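Local coordinates for Svp1-like protein 2 (Kluyveromyces lactis, PDB 4V16) that probably binds phosphoinositides through its beta-propeller, associating with membranes, and is thought to act in mitochondrial or peroxisomal functions and amino acid signalling, at residues Gln26-Val31 with Ile39-Pro44; Arg64-Ala69 with Ile80-Lys85; Val109-Asp114 with Ile132-Val137; Val182-Leu187 with Ile227-Trp232. All blocks are in the same frame, centred on the assembly; numbering follows the deposited sequence.

Contact 1: residues Gln26-Val31 with Ile39-Pro44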
loop_
_atom_site.group_PDB
_atom_site.type_symbol
_atom_site.label_atom_id
_atom_site.label_comp_id
_atom_site.label_asym_id
_atom_site.label_seq_id
_atom_site.Cartn_x
_atom_site.Cartn_y
_atom_site.Cartn_z
ATOM N N GLN A 26 6.128 2.416 -7.048
ATOM C CA GLN A 26 6.870 1.363 -6.352
ATOM C C GLN A 26 8.304 1.213 -6.849
ATOM O O GLN A 26 8.883 0.128 -6.775
ATOM C CB GLN A 26 6.149 0.023 -6.485
ATOM C CG GLN A 26 4.662 0.109 -6.241
ATOM C CD GLN A 26 4.035 -1.249 -6.099
ATOM O OE1 GLN A 26 3.612 -1.631 -5.012
ATOM N NE2 GLN A 26 3.984 -1.995 -7.196
ATOM N N SER A 27 8.877 2.303 -7.346
ATOM C CA SER A 27 10.275 2.309 -7.758
ATOM C C SER A 27 11.178 2.670 -6.583
ATOM O O SER A 27 12.392 2.476 -6.646
ATOM C CB SER A 27 10.491 3.292 -8.909
ATOM O OG SER A 27 10.108 4.603 -8.536
ATOM N N CYS A 28 10.575 3.188 -5.515
ATOM C CA CYS A 28 11.319 3.603 -4.329
ATOM C C CYS A 28 10.748 2.991 -3.055
ATOM O O CYS A 28 9.551 2.722 -2.965
ATOM C CB CYS A 28 11.320 5.129 -4.201
ATOM S SG CYS A 28 12.366 5.984 -5.404
ATOM N N LEU A 29 11.629 2.774 -2.082
ATOM C CA LEU A 29 11.246 2.323 -0.749
ATOM C C LEU A 29 11.780 3.311 0.275
ATOM O O LEU A 29 12.986 3.547 0.345
ATOM C CB LEU A 29 11.788 0.920 -0.464
ATOM C CG LEU A 29 11.625 0.397 0.969
ATOM C CD1 LEU A 29 10.162 0.142 1.298
ATOM C CD2 LEU A 29 12.449 -0.862 1.171
ATOM N N ILE A 30 10.879 3.889 1.062
ATOM C CA ILE A 30 11.269 4.807 2.124
ATOM C C ILE A 30 10.993 4.156 3.475
ATOM O O ILE A 30 9.925 3.582 3.691
ATOM C CB ILE A 30 10.531 6.160 2.009
ATOM C CG1 ILE A 30 11.032 7.133 3.077
ATOM C CG2 ILE A 30 9.019 5.976 2.108
ATOM C CD1 ILE A 30 10.711 8.581 2.769
ATOM N N VAL A 31 11.973 4.234 4.370
ATOM C CA VAL A 31 11.876 3.615 5.686
ATOM C C VAL A 31 12.291 4.610 6.760
ATOM O O VAL A 31 13.043 5.545 6.488
ATOM C CB VAL A 31 12.761 2.346 5.797
ATOM C CG1 VAL A 31 12.534 1.421 4.609
ATOM C CG2 VAL A 31 14.237 2.711 5.906
ATOM N N ILE A 39 15.857 6.551 2.003
ATOM C CA ILE A 39 15.142 6.212 0.775
ATOM C C ILE A 39 16.011 5.310 -0.098
ATOM O O ILE A 39 17.215 5.533 -0.225
ATOM C CB ILE A 39 14.744 7.470 -0.021
ATOM C CG1 ILE A 39 13.942 8.420 0.871
ATOM C CG2 ILE A 39 13.938 7.081 -1.263
ATOM C CD1 ILE A 39 13.526 9.707 0.199
ATOM N N TYR A 40 15.389 4.299 -0.698
ATOM C CA TYR A 40 16.099 3.323 -1.522
ATOM C C TYR A 40 15.433 3.143 -2.882
ATOM O O TYR A 40 14.220 3.292 -3.012
ATOM C CB TYR A 40 16.154 1.961 -0.820
ATOM C CG TYR A 40 16.713 1.978 0.585
ATOM C CD1 TYR A 40 15.917 2.334 1.666
ATOM C CD2 TYR A 40 18.028 1.614 0.834
ATOM C CE1 TYR A 40 16.423 2.342 2.955
ATOM C CE2 TYR A 40 18.543 1.619 2.117
ATOM C CZ TYR A 40 17.737 1.983 3.174
ATOM O OH TYR A 40 18.248 1.987 4.453
ATOM N N ASN A 41 16.233 2.821 -3.894
ATOM C CA ASN A 41 15.701 2.242 -5.119
ATOM C C ASN A 41 15.278 0.816 -4.811
ATOM O O ASN A 41 15.903 0.150 -3.989
ATOM C CB ASN A 41 16.736 2.262 -6.246
ATOM C CG ASN A 41 16.761 3.580 -6.995
ATOM O OD1 ASN A 41 15.719 4.179 -7.252
ATOM N ND2 ASN A 41 17.957 4.038 -7.352
ATOM N N VAL A 42 14.213 0.351 -5.452
ATOM C CA VAL A 42 13.736 -1.009 -5.228
ATOM C C VAL A 42 14.509 -1.999 -6.093
ATOM O O VAL A 42 14.876 -3.082 -5.634
ATOM C CB VAL A 42 12.234 -1.130 -5.527
ATOM C CG1 VAL A 42 11.770 -2.578 -5.388
ATOM C CG2 VAL A 42 11.440 -0.222 -4.595
ATOM N N HIS A 43 14.748 -1.620 -7.344
ATOM C CA HIS A 43 15.452 -2.479 -8.285
ATOM C C HIS A 43 16.208 -1.643 -9.324
ATOM O O HIS A 43 15.585 -0.961 -10.137
ATOM C CB HIS A 43 14.464 -3.416 -8.983
ATOM C CG HIS A 43 15.118 -4.454 -9.843
ATOM N ND1 HIS A 43 15.725 -5.575 -9.318
ATOM C CD2 HIS A 43 15.260 -4.542 -11.186
ATOM C CE1 HIS A 43 16.213 -6.309 -10.303
ATOM N NE2 HIS A 43 15.944 -5.705 -11.446
ATOM N N PRO A 44 17.554 -1.677 -9.295
ATOM C CA PRO A 44 18.421 -2.390 -8.348
ATOM C C PRO A 44 18.393 -1.750 -6.962
ATOM O O PRO A 44 18.275 -0.530 -6.851
ATOM C CB PRO A 44 19.807 -2.269 -8.983
ATOM C CG PRO A 44 19.746 -1.006 -9.759
ATOM C CD PRO A 44 18.341 -0.922 -10.286
#

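Contact 2: residues Arg64-Ala69 with Ile80-Lys85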
loop_
_atom_site.group_PDB
_atom_site.type_symbol
_atom_site.label_atom_id
_atom_site.label_comp_id
_atom_site.label_asym_id
_atom_site.label_seq_id
_atom_site.Cartn_x
_atom_site.Cartn_y
_atom_site.Cartn_z
ATOM N N ARG A 64 8.867 10.475 -7.176
ATOM C CA ARG A 64 10.323 10.540 -7.099
ATOM C C ARG A 64 10.789 11.986 -6.936
ATOM O O ARG A 64 11.864 12.365 -7.404
ATOM C CB ARG A 64 10.954 9.907 -8.340
ATOM C CG ARG A 64 10.822 8.400 -8.380
ATOM C CD ARG A 64 11.605 7.801 -9.530
ATOM N NE ARG A 64 12.138 6.485 -9.179
ATOM C CZ ARG A 64 13.393 6.240 -8.807
ATOM N NH1 ARG A 64 14.292 7.215 -8.738
ATOM N NH2 ARG A 64 13.757 5.003 -8.509
ATOM N N THR A 65 9.973 12.786 -6.260
ATOM C CA THR A 65 10.293 14.189 -6.032
ATOM C C THR A 65 11.059 14.351 -4.728
ATOM O O THR A 65 11.466 13.369 -4.110
ATOM C CB THR A 65 9.026 15.064 -5.977
ATOM O OG1 THR A 65 8.316 14.809 -4.758
ATOM C CG2 THR A 65 8.122 14.778 -7.165
ATOM N N ASN A 66 11.243 15.600 -4.318
ATOM C CA ASN A 66 11.953 15.920 -3.087
ATOM C C ASN A 66 11.000 16.082 -1.904
ATOM O O ASN A 66 11.412 16.491 -0.817
ATOM C CB ASN A 66 12.772 17.200 -3.273
ATOM C CG ASN A 66 11.940 18.353 -3.812
ATOM O OD1 ASN A 66 11.166 18.189 -4.757
ATOM N ND2 ASN A 66 12.089 19.524 -3.206
ATOM N N TYR A 67 9.728 15.754 -2.119
ATOM C CA TYR A 67 8.694 16.003 -1.119
ATOM C C TYR A 67 8.411 14.767 -0.272
ATOM O O TYR A 67 7.875 13.771 -0.758
ATOM C CB TYR A 67 7.418 16.489 -1.806
ATOM C CG TYR A 67 7.579 17.841 -2.466
ATOM C CD1 TYR A 67 8.137 18.909 -1.773
ATOM C CD2 TYR A 67 7.193 18.047 -3.784
ATOM C CE1 TYR A 67 8.293 20.144 -2.367
ATOM C CE2 TYR A 67 7.348 19.283 -4.389
ATOM C CZ TYR A 67 7.900 20.329 -3.673
ATOM O OH TYR A 67 8.060 21.563 -4.260
ATOM N N ILE A 68 8.776 14.857 1.003
ATOM C CA ILE A 68 8.628 13.762 1.951
ATOM C C ILE A 68 7.701 14.180 3.087
ATOM O O ILE A 68 7.754 15.319 3.551
ATOM C CB ILE A 68 9.995 13.337 2.525
ATOM C CG1 ILE A 68 10.924 12.889 1.394
ATOM C CG2 ILE A 68 9.829 12.219 3.553
ATOM C CD1 ILE A 68 12.369 12.737 1.810
ATOM N N ALA A 69 6.851 13.256 3.527
ATOM C CA ALA A 69 5.949 13.504 4.646
ATOM C C ALA A 69 6.138 12.442 5.717
ATOM O O ALA A 69 6.051 11.246 5.433
ATOM C CB ALA A 69 4.504 13.522 4.175
ATOM N N ILE A 80 5.963 18.141 6.489
ATOM C CA ILE A 80 6.236 18.021 5.062
ATOM C C ILE A 80 7.672 18.478 4.829
ATOM O O ILE A 80 7.964 19.674 4.810
ATOM C CB ILE A 80 5.264 18.851 4.201
ATOM C CG1 ILE A 80 3.811 18.462 4.492
ATOM C CG2 ILE A 80 5.572 18.662 2.721
ATOM C CD1 ILE A 80 3.469 17.022 4.164
ATOM N N TRP A 81 8.561 17.506 4.659
ATOM C CA TRP A 81 9.996 17.751 4.595
ATOM C C TRP A 81 10.466 17.972 3.157
ATOM O O TRP A 81 10.094 17.227 2.249
ATOM C CB TRP A 81 10.737 16.569 5.230
ATOM C CG TRP A 81 12.236 16.666 5.243
ATOM C CD1 TRP A 81 13.104 16.091 4.358
ATOM C CD2 TRP A 81 13.043 17.355 6.204
ATOM N NE1 TRP A 81 14.400 16.388 4.705
ATOM C CE2 TRP A 81 14.390 17.163 5.834
ATOM C CE3 TRP A 81 12.757 18.121 7.338
ATOM C CZ2 TRP A 81 15.448 17.709 6.558
ATOM C CZ3 TRP A 81 13.810 18.664 8.056
ATOM C CH2 TRP A 81 15.138 18.455 7.663
ATOM N N ASP A 82 11.270 19.011 2.957
ATOM C CA ASP A 82 11.875 19.282 1.660
ATOM C C ASP A 82 13.252 18.628 1.616
ATOM O O ASP A 82 14.119 18.925 2.438
ATOM C CB ASP A 82 11.974 20.789 1.413
ATOM C CG ASP A 82 12.320 21.128 -0.028
ATOM O OD1 ASP A 82 13.139 20.410 -0.634
ATOM O OD2 ASP A 82 11.766 22.115 -0.556
ATOM N N ASP A 83 13.446 17.746 0.643
ATOM C CA ASP A 83 14.621 16.883 0.606
ATOM C C ASP A 83 15.882 17.598 0.112
ATOM O O ASP A 83 16.996 17.138 0.371
ATOM C CB ASP A 83 14.332 15.666 -0.281
ATOM C CG ASP A 83 15.375 14.578 -0.142
ATOM O OD1 ASP A 83 16.073 14.547 0.894
ATOM O OD2 ASP A 83 15.489 13.745 -1.068
ATOM N N VAL A 84 15.711 18.710 -0.598
ATOM C CA VAL A 84 16.854 19.462 -1.114
ATOM C C VAL A 84 17.145 20.663 -0.216
ATOM O O VAL A 84 18.307 20.972 0.057
ATOM C CB VAL A 84 16.627 19.930 -2.579
ATOM C CG1 VAL A 84 15.354 20.743 -2.722
ATOM C CG2 VAL A 84 17.825 20.718 -3.081
ATOM N N LYS A 85 16.093 21.333 0.243
ATOM C CA LYS A 85 16.242 22.421 1.205
ATOM C C LYS A 85 16.667 21.875 2.565
ATOM O O LYS A 85 17.262 22.590 3.372
ATOM C CB LYS A 85 14.940 23.208 1.356
ATOM C CG LYS A 85 14.635 24.197 0.242
ATOM C CD LYS A 85 13.447 25.075 0.635
ATOM C CE LYS A 85 13.212 26.207 -0.349
ATOM N NZ LYS A 85 12.601 25.740 -1.624
#

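Contact 3: residues Val109-Asp114 with Ile132-Val137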
loop_
_atom_site.group_PDB
_atom_site.type_symbol
_atom_site.label_atom_id
_atom_site.label_comp_id
_atom_site.label_asym_id
_atom_site.label_seq_id
_atom_site.Cartn_x
_atom_site.Cartn_y
_atom_site.Cartn_z
ATOM N N VAL A 109 -4.000 12.956 2.183
ATOM C CA VAL A 109 -5.038 12.176 2.843
ATOM C C VAL A 109 -4.442 11.488 4.063
ATOM O O VAL A 109 -3.514 10.688 3.939
ATOM C CB VAL A 109 -5.654 11.128 1.901
ATOM C CG1 VAL A 109 -6.816 10.412 2.580
ATOM C CG2 VAL A 109 -6.125 11.790 0.615
ATOM N N VAL A 110 -4.976 11.815 5.237
ATOM C CA VAL A 110 -4.482 11.263 6.494
ATOM C C VAL A 110 -5.585 10.496 7.208
ATOM O O VAL A 110 -6.710 10.981 7.335
ATOM C CB VAL A 110 -3.952 12.362 7.433
ATOM C CG1 VAL A 110 -3.148 11.745 8.567
ATOM C CG2 VAL A 110 -3.100 13.358 6.662
ATOM N N SER A 111 -5.250 9.298 7.671
ATOM C CA SER A 111 -6.177 8.474 8.435
ATOM C C SER A 111 -5.779 8.482 9.909
ATOM O O SER A 111 -4.950 7.679 10.338
ATOM C CB SER A 111 -6.193 7.046 7.887
ATOM O OG SER A 111 -7.136 6.248 8.572
ATOM N N GLN A 112 -6.364 9.404 10.674
ATOM C CA GLN A 112 -6.062 9.531 12.099
ATOM C C GLN A 112 -7.238 9.073 12.957
ATOM O O GLN A 112 -8.282 9.725 13.008
ATOM C CB GLN A 112 -5.683 10.975 12.449
ATOM C CG GLN A 112 -6.584 12.047 11.849
ATOM C CD GLN A 112 -6.221 13.441 12.330
ATOM O OE1 GLN A 112 -5.409 13.605 13.241
ATOM N NE2 GLN A 112 -6.823 14.454 11.716
ATOM N N GLY A 113 -7.058 7.942 13.628
ATOM C CA GLY A 113 -8.079 7.402 14.505
ATOM C C GLY A 113 -9.285 6.875 13.753
ATOM O O GLY A 113 -9.165 5.998 12.898
ATOM N N ASP A 114 -10.451 7.420 14.078
ATOM C CA ASP A 114 -11.715 6.949 13.527
ATOM C C ASP A 114 -12.099 7.738 12.275
ATOM O O ASP A 114 -13.205 7.593 11.754
ATOM C CB ASP A 114 -12.813 7.069 14.591
ATOM C CG ASP A 114 -14.069 6.292 14.239
ATOM O OD1 ASP A 114 -13.982 5.335 13.439
ATOM O OD2 ASP A 114 -15.145 6.637 14.773
ATOM N N ILE A 132 -14.108 12.829 7.351
ATOM C CA ILE A 132 -14.935 11.673 7.011
ATOM C C ILE A 132 -14.715 10.530 7.995
ATOM O O ILE A 132 -13.612 9.994 8.099
ATOM C CB ILE A 132 -14.632 11.162 5.582
ATOM C CG1 ILE A 132 -14.803 12.293 4.562
ATOM C CG2 ILE A 132 -15.542 9.981 5.232
ATOM C CD1 ILE A 132 -14.344 11.941 3.161
ATOM N N LYS A 133 -15.772 10.156 8.707
ATOM C CA LYS A 133 -15.705 9.036 9.636
ATOM C C LYS A 133 -15.883 7.736 8.855
ATOM O O LYS A 133 -16.726 7.658 7.961
ATOM C CB LYS A 133 -16.767 9.180 10.731
ATOM C CG LYS A 133 -16.523 8.295 11.943
ATOM C CD LYS A 133 -17.235 8.812 13.190
ATOM C CE LYS A 133 -16.512 10.011 13.794
ATOM N NZ LYS A 133 -16.902 10.249 15.214
ATOM N N PHE A 134 -15.083 6.724 9.186
ATOM C CA PHE A 134 -15.035 5.499 8.392
ATOM C C PHE A 134 -14.801 4.257 9.254
ATOM O O PHE A 134 -14.700 4.347 10.477
ATOM C CB PHE A 134 -13.941 5.615 7.325
ATOM C CG PHE A 134 -12.548 5.433 7.860
ATOM C CD1 PHE A 134 -12.076 6.224 8.893
ATOM C CD2 PHE A 134 -11.707 4.476 7.320
ATOM C CE1 PHE A 134 -10.795 6.055 9.382
ATOM C CE2 PHE A 134 -10.426 4.302 7.806
ATOM C CZ PHE A 134 -9.971 5.093 8.837
ATOM N N GLY A 135 -14.698 3.103 8.597
ATOM C CA GLY A 135 -14.715 1.817 9.275
ATOM C C GLY A 135 -13.375 1.258 9.723
ATOM O O GLY A 135 -13.338 0.281 10.473
ATOM N N GLY A 136 -12.281 1.855 9.258
ATOM C CA GLY A 136 -10.951 1.480 9.711
ATOM C C GLY A 136 -9.971 1.145 8.600
ATOM O O GLY A 136 -8.763 1.067 8.843
ATOM N N VAL A 137 -10.483 0.943 7.389
ATOM C CA VAL A 137 -9.642 0.656 6.230
ATOM C C VAL A 137 -9.908 1.680 5.138
ATOM O O VAL A 137 -11.047 2.096 4.930
ATOM C CB VAL A 137 -9.877 -0.785 5.686
ATOM C CG1 VAL A 137 -10.895 -1.532 6.536
ATOM C CG2 VAL A 137 -10.308 -0.786 4.215
#

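Contact 4: residues Val182-Leu187 with Ile227-Trp232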
loop_
_atom_site.group_PDB
_atom_site.type_symbol
_atom_site.label_atom_id
_atom_site.label_comp_id
_atom_site.label_asym_id
_atom_site.label_seq_id
_atom_site.Cartn_x
_atom_site.Cartn_y
_atom_site.Cartn_z
ATOM N N VAL A 182 -14.515 -5.821 5.566
ATOM C CA VAL A 182 -13.398 -5.666 4.644
ATOM C C VAL A 182 -12.100 -5.459 5.410
ATOM O O VAL A 182 -12.043 -4.633 6.321
ATOM C CB VAL A 182 -13.620 -4.473 3.695
ATOM C CG1 VAL A 182 -12.404 -4.255 2.797
ATOM C CG2 VAL A 182 -14.872 -4.688 2.857
ATOM N N LYS A 183 -11.059 -6.195 5.035
ATOM C CA LYS A 183 -9.780 -6.101 5.730
ATOM C C LYS A 183 -8.871 -5.061 5.083
ATOM O O LYS A 183 -8.320 -4.199 5.770
ATOM C CB LYS A 183 -9.075 -7.457 5.763
ATOM C CG LYS A 183 -7.828 -7.447 6.631
ATOM C CD LYS A 183 -7.343 -8.848 6.963
ATOM C CE LYS A 183 -6.294 -8.816 8.065
ATOM N NZ LYS A 183 -6.829 -8.273 9.351
ATOM N N MET A 184 -8.709 -5.145 3.767
ATOM C CA MET A 184 -7.921 -4.153 3.047
ATOM C C MET A 184 -8.420 -3.950 1.626
ATOM O O MET A 184 -9.313 -4.653 1.151
ATOM C CB MET A 184 -6.443 -4.544 3.027
ATOM C CG MET A 184 -6.141 -5.858 2.342
ATOM S SD MET A 184 -4.363 -6.148 2.230
ATOM C CE MET A 184 -3.907 -4.949 0.983
ATOM N N VAL A 185 -7.813 -2.976 0.962
ATOM C CA VAL A 185 -8.268 -2.499 -0.332
ATOM C C VAL A 185 -7.063 -2.060 -1.159
ATOM O O VAL A 185 -6.084 -1.552 -0.611
ATOM C CB VAL A 185 -9.268 -1.333 -0.156
ATOM C CG1 VAL A 185 -9.244 -0.382 -1.349
ATOM C CG2 VAL A 185 -10.676 -1.873 0.083
ATOM N N ARG A 186 -7.136 -2.262 -2.471
ATOM C CA ARG A 186 -6.047 -1.879 -3.366
ATOM C C ARG A 186 -6.550 -1.397 -4.721
ATOM O O ARG A 186 -7.182 -2.145 -5.465
ATOM C CB ARG A 186 -5.086 -3.050 -3.576
ATOM C CG ARG A 186 -4.086 -3.270 -2.455
ATOM C CD ARG A 186 -3.116 -2.103 -2.318
ATOM N NE ARG A 186 -2.082 -2.376 -1.323
ATOM C CZ ARG A 186 -2.248 -2.242 -0.011
ATOM N NH1 ARG A 186 -3.409 -1.832 0.482
ATOM N NH2 ARG A 186 -1.248 -2.518 0.814
ATOM N N LEU A 187 -6.253 -0.141 -5.033
ATOM C CA LEU A 187 -6.516 0.410 -6.354
ATOM C C LEU A 187 -5.425 -0.023 -7.325
ATOM O O LEU A 187 -4.259 -0.131 -6.943
ATOM C CB LEU A 187 -6.582 1.937 -6.293
ATOM C CG LEU A 187 -7.877 2.551 -5.763
ATOM C CD1 LEU A 187 -7.620 3.948 -5.219
ATOM C CD2 LEU A 187 -8.915 2.594 -6.871
ATOM N N ILE A 227 -4.794 -11.756 5.245
ATOM C CA ILE A 227 -4.019 -11.331 4.086
ATOM C C ILE A 227 -3.093 -10.173 4.448
ATOM O O ILE A 227 -3.536 -9.140 4.949
ATOM C CB ILE A 227 -4.952 -10.934 2.931
ATOM C CG1 ILE A 227 -5.631 -12.190 2.377
ATOM C CG2 ILE A 227 -4.187 -10.226 1.820
ATOM C CD1 ILE A 227 -6.868 -11.911 1.561
ATOM N N ILE A 228 -1.805 -10.357 4.177
ATOM C CA ILE A 228 -0.778 -9.407 4.591
ATOM C C ILE A 228 -0.659 -8.234 3.625
ATOM O O ILE A 228 -0.518 -7.088 4.053
ATOM C CB ILE A 228 0.598 -10.088 4.710
ATOM C CG1 ILE A 228 0.506 -11.345 5.580
ATOM C CG2 ILE A 228 1.630 -9.119 5.274
ATOM C CD1 ILE A 228 -0.033 -11.102 6.974
ATOM N N ASP A 229 -0.694 -8.518 2.327
ATOM C CA ASP A 229 -0.621 -7.451 1.334
ATOM C C ASP A 229 -1.122 -7.876 -0.045
ATOM O O ASP A 229 -1.081 -9.055 -0.403
ATOM C CB ASP A 229 0.819 -6.941 1.214
ATOM C CG ASP A 229 0.908 -5.599 0.507
ATOM O OD1 ASP A 229 -0.031 -4.787 0.645
ATOM O OD2 ASP A 229 1.919 -5.354 -0.182
ATOM N N MET A 230 -1.599 -6.890 -0.802
ATOM C CA MET A 230 -1.977 -7.059 -2.202
ATOM C C MET A 230 -1.280 -6.000 -3.042
ATOM O O MET A 230 -0.902 -4.945 -2.533
ATOM C CB MET A 230 -3.487 -6.931 -2.389
ATOM C CG MET A 230 -4.311 -8.037 -1.774
ATOM S SD MET A 230 -6.066 -7.664 -1.930
ATOM C CE MET A 230 -6.771 -9.272 -1.601
ATOM N N ARG A 231 -1.120 -6.270 -4.332
ATOM C CA ARG A 231 -0.550 -5.278 -5.233
ATOM C C ARG A 231 -0.788 -5.637 -6.695
ATOM O O ARG A 231 -0.497 -6.752 -7.128
ATOM C CB ARG A 231 0.948 -5.125 -4.971
ATOM C CG ARG A 231 1.487 -3.749 -5.293
ATOM C CD ARG A 231 1.001 -2.695 -4.296
ATOM N NE ARG A 231 1.800 -2.672 -3.073
ATOM C CZ ARG A 231 1.561 -1.873 -2.036
ATOM N NH1 ARG A 231 0.539 -1.028 -2.063
ATOM N NH2 ARG A 231 2.343 -1.921 -0.969
ATOM N N TRP A 232 -1.321 -4.679 -7.448
ATOM C CA TRP A 232 -1.562 -4.855 -8.876
ATOM C C TRP A 232 -0.270 -4.739 -9.675
ATOM O O TRP A 232 0.620 -3.962 -9.327
ATOM C CB TRP A 232 -2.561 -3.815 -9.385
ATOM C CG TRP A 232 -3.946 -3.963 -8.840
ATOM C CD1 TRP A 232 -4.412 -3.496 -7.645
ATOM C CD2 TRP A 232 -5.053 -4.608 -9.477
ATOM N NE1 TRP A 232 -5.740 -3.816 -7.497
ATOM C CE2 TRP A 232 -6.158 -4.499 -8.609
ATOM C CE3 TRP A 232 -5.218 -5.272 -10.697
ATOM C CZ2 TRP A 232 -7.407 -5.028 -8.920
ATOM C CZ3 TRP A 232 -6.458 -5.797 -11.004
ATOM C CH2 TRP A 232 -7.537 -5.672 -10.120
#

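Contact 1: residues Gln26-Val31 with Ile39-Pro44
Ile30 and Ile39 cross at a slant on one face of a hairpin, Ile30 CD1 lying 3.8 Å from Ile39 CG1. Ile30 reaches over because CG1 is anti to its backbone N (chi1 -176°). On the face of Leu29 and Tyr40 the bump is Val31 CG2, which abuts the rim of the tyrosine ring at CE1, 3.7 Å away and close to the ring plane. The carbonyl O of Leu29 also lies at that rim.

Beyond the paired strands, Val42 turns its side chain toward 26-31. Its CG2 knob settles against the turn backbone, 3.4 Å from Gln26 O and 3.6 Å from Cys28 C. The backbones are laced by Leu29 N to Tyr40 O (2.8 Å) and Tyr40 N to Leu29 O (2.7 Å). Val42 N adds a third bond to Ser27 O, arriving from well above the carbonyl plane.

This is the middle of a four-stranded antiparallel propeller blade: 28-32 is flanked by 19-22, and 36-41 by 46-52. Phe22 of 19-22 touches Leu29 and Val42, while Met61 of 59-61, in the next blade, packs on Cys28, Ile30 and Ile39.

Contact 2: residues Arg64-Ala69 with Ile80-Lys85
The two middle strands of a propeller blade, 67-72 and 77-82, meet here near the open end of their hairpin, where Asn66 faces Asp82 and Asp83. The Asn66 amide donates through ND2 to Asp82 OD1 (2.9 Å). The oxygen lies near the amide plane, but the N-H comes down from above the carboxylate, whose plane is turned 61° from that of the amide. The same OD1 accepts from the backbone N of Val84, making an Asx turn, and from that of Lys85, so three donors grip one carboxylate oxygen. This grip ties the residue just ahead of strand 67-72 to the turn that follows 77-82.

Next to it, Asp83 N bonds to Asn66 O at 2.8 Å. The antiparallel pairing then runs on through Ile68 and Trp81, which exchange two backbone bonds, Ile68 N to Trp81 O (3.0 Å) and Trp81 N to Ile68 O (2.6 Å). In the blade these strands lie between 59-61 and 87-93, and each face packs differently. Ile68 CD1 sits at the edge of the Trp81 indole, near its plane, and 4.0 Å from Asp83 CG. On the face of Tyr67 and Ile80, the Ala69 CB methyl meets Ile80 CD1 at 3.6 Å; a chi2 of -62° bends that isoleucine tip back toward the neighbouring strand. The OD1 of Asn66 lies over the centre of the Tyr67 ring, 3.9 Å above its plane. Ile89 of strand 87-93 packs against Tyr67, Ile80 and Asp82, and Ile30 of strand 28-32 touches Ile68 from the preceding blade.

Contact 3: residues Val109-Asp114 with Ile132-Val137
Phe134 N reaches Asp114 O in the one hydrogen bond between these segments, 3.3 Å long with an angle of 165° at the hydrogen. Lys133 CA adds a CH...O contact to the same carbonyl, so that one oxygen receives both the N-H and the C-H.

Around this bond the Phe134 ring makes van der Waals contacts, chiefly with oxygen atoms. Its CG stands between the backbone N and the carbonyl carbon (chi1 77°), which swings the ring toward 109-114. There the carbonyl O of Asp114 lies at the ring edge, 3.4 Å from Phe134 CD1, and Ser111 OG approaches CZ obliquely.

In the propeller blade, strand 115-120 lies between 107-112 and 132-133. The Asp114 bond continues the pairing of 115-120 with 132-133 at its end, and the Phe134 ring reaches past it to Ser111 of 107-112. Ile116 of the strand between packs on Phe134.

The charged side chains are looser. The aliphatic part of Lys133 crosses the Asp114 carboxylate at a slant, with CD 3.4 Å from Asp114 OD2. Its ammonium NZ stays 4.0 Å from OD2, opposite charges near each other but beyond a salt bridge, and Asp114 is exposed. Glu150, in a nearby loop, touches the Lys133 side chain.

Contact 4: residues Val182-Leu187 with Ile227-Trp232
Arg186 reaches across to strand 227-232 and forms a salt bridge from NH2 to Asp229 OD1 (2.6 Å), the guanidinium and carboxylate planes standing 62° apart. Its NE makes a weak, strongly bent hydrogen bond to Met230 O. Arg186 CG, set beside the backbone N by chi1 (-80°), packs on Met230 CB at 3.7 Å, and a bend at chi2 then turns the rest of the chain toward Asp229. Beside it, Met184 lays its thioether across the gap: SD lies 4.1 Å from Ile227 CG2, and CE comes 3.5 Å from Met230 N. At the far end, Trp232 NE1 donates to Arg186 O (3.0 Å) from over the carbonyl.

A second shell holds these groups. Arg186 NH1 bonds back to Val185 O in its own strand, which helps fix the rotation of the guanidinium. Asp229 OD2 accepts from the backbone N of Ile286. Arg231 completes a charge network with Arg186 and Asp229 through charge alone, with no N-H aimed at the carboxylate, and its own NE is held by Ile286 O. The two arginines lie close, and the shared carboxylate probably offsets their like charges.

Neither strand shares a sheet with the other. They run 14° apart and 7.1 Å at closest approach of their axes, in the WD 1 and WD 2 repeats. Nearly parallel first strands of successive blades, lining the central channel, are the mark of a beta-propeller.

In the fold
Contacts 1 and 2 each join the middle strands of one blade, in consecutive blades that touch: Arg64 of contact 2 hydrogen-bonds Ser27 and Asn41 of contact 1, and Ile39 packs on Ile68. Contact 1 is buried and mostly apolar, whereas contact 2, its centre about 20 Å from the chain centre, trades part of that for an Asn-Asp cluster at a partly exposed turn. Contact 3 also stays within a blade, joining the turn after 107-112 to the end of the outer strand, and is smaller and more exposed. Contact 4 alone joins strands of different sheets; nearest the centre, it relies on side chains and charge instead of backbone pairing. Val137 of contact 3 packs against strand 182-187 of contact 4.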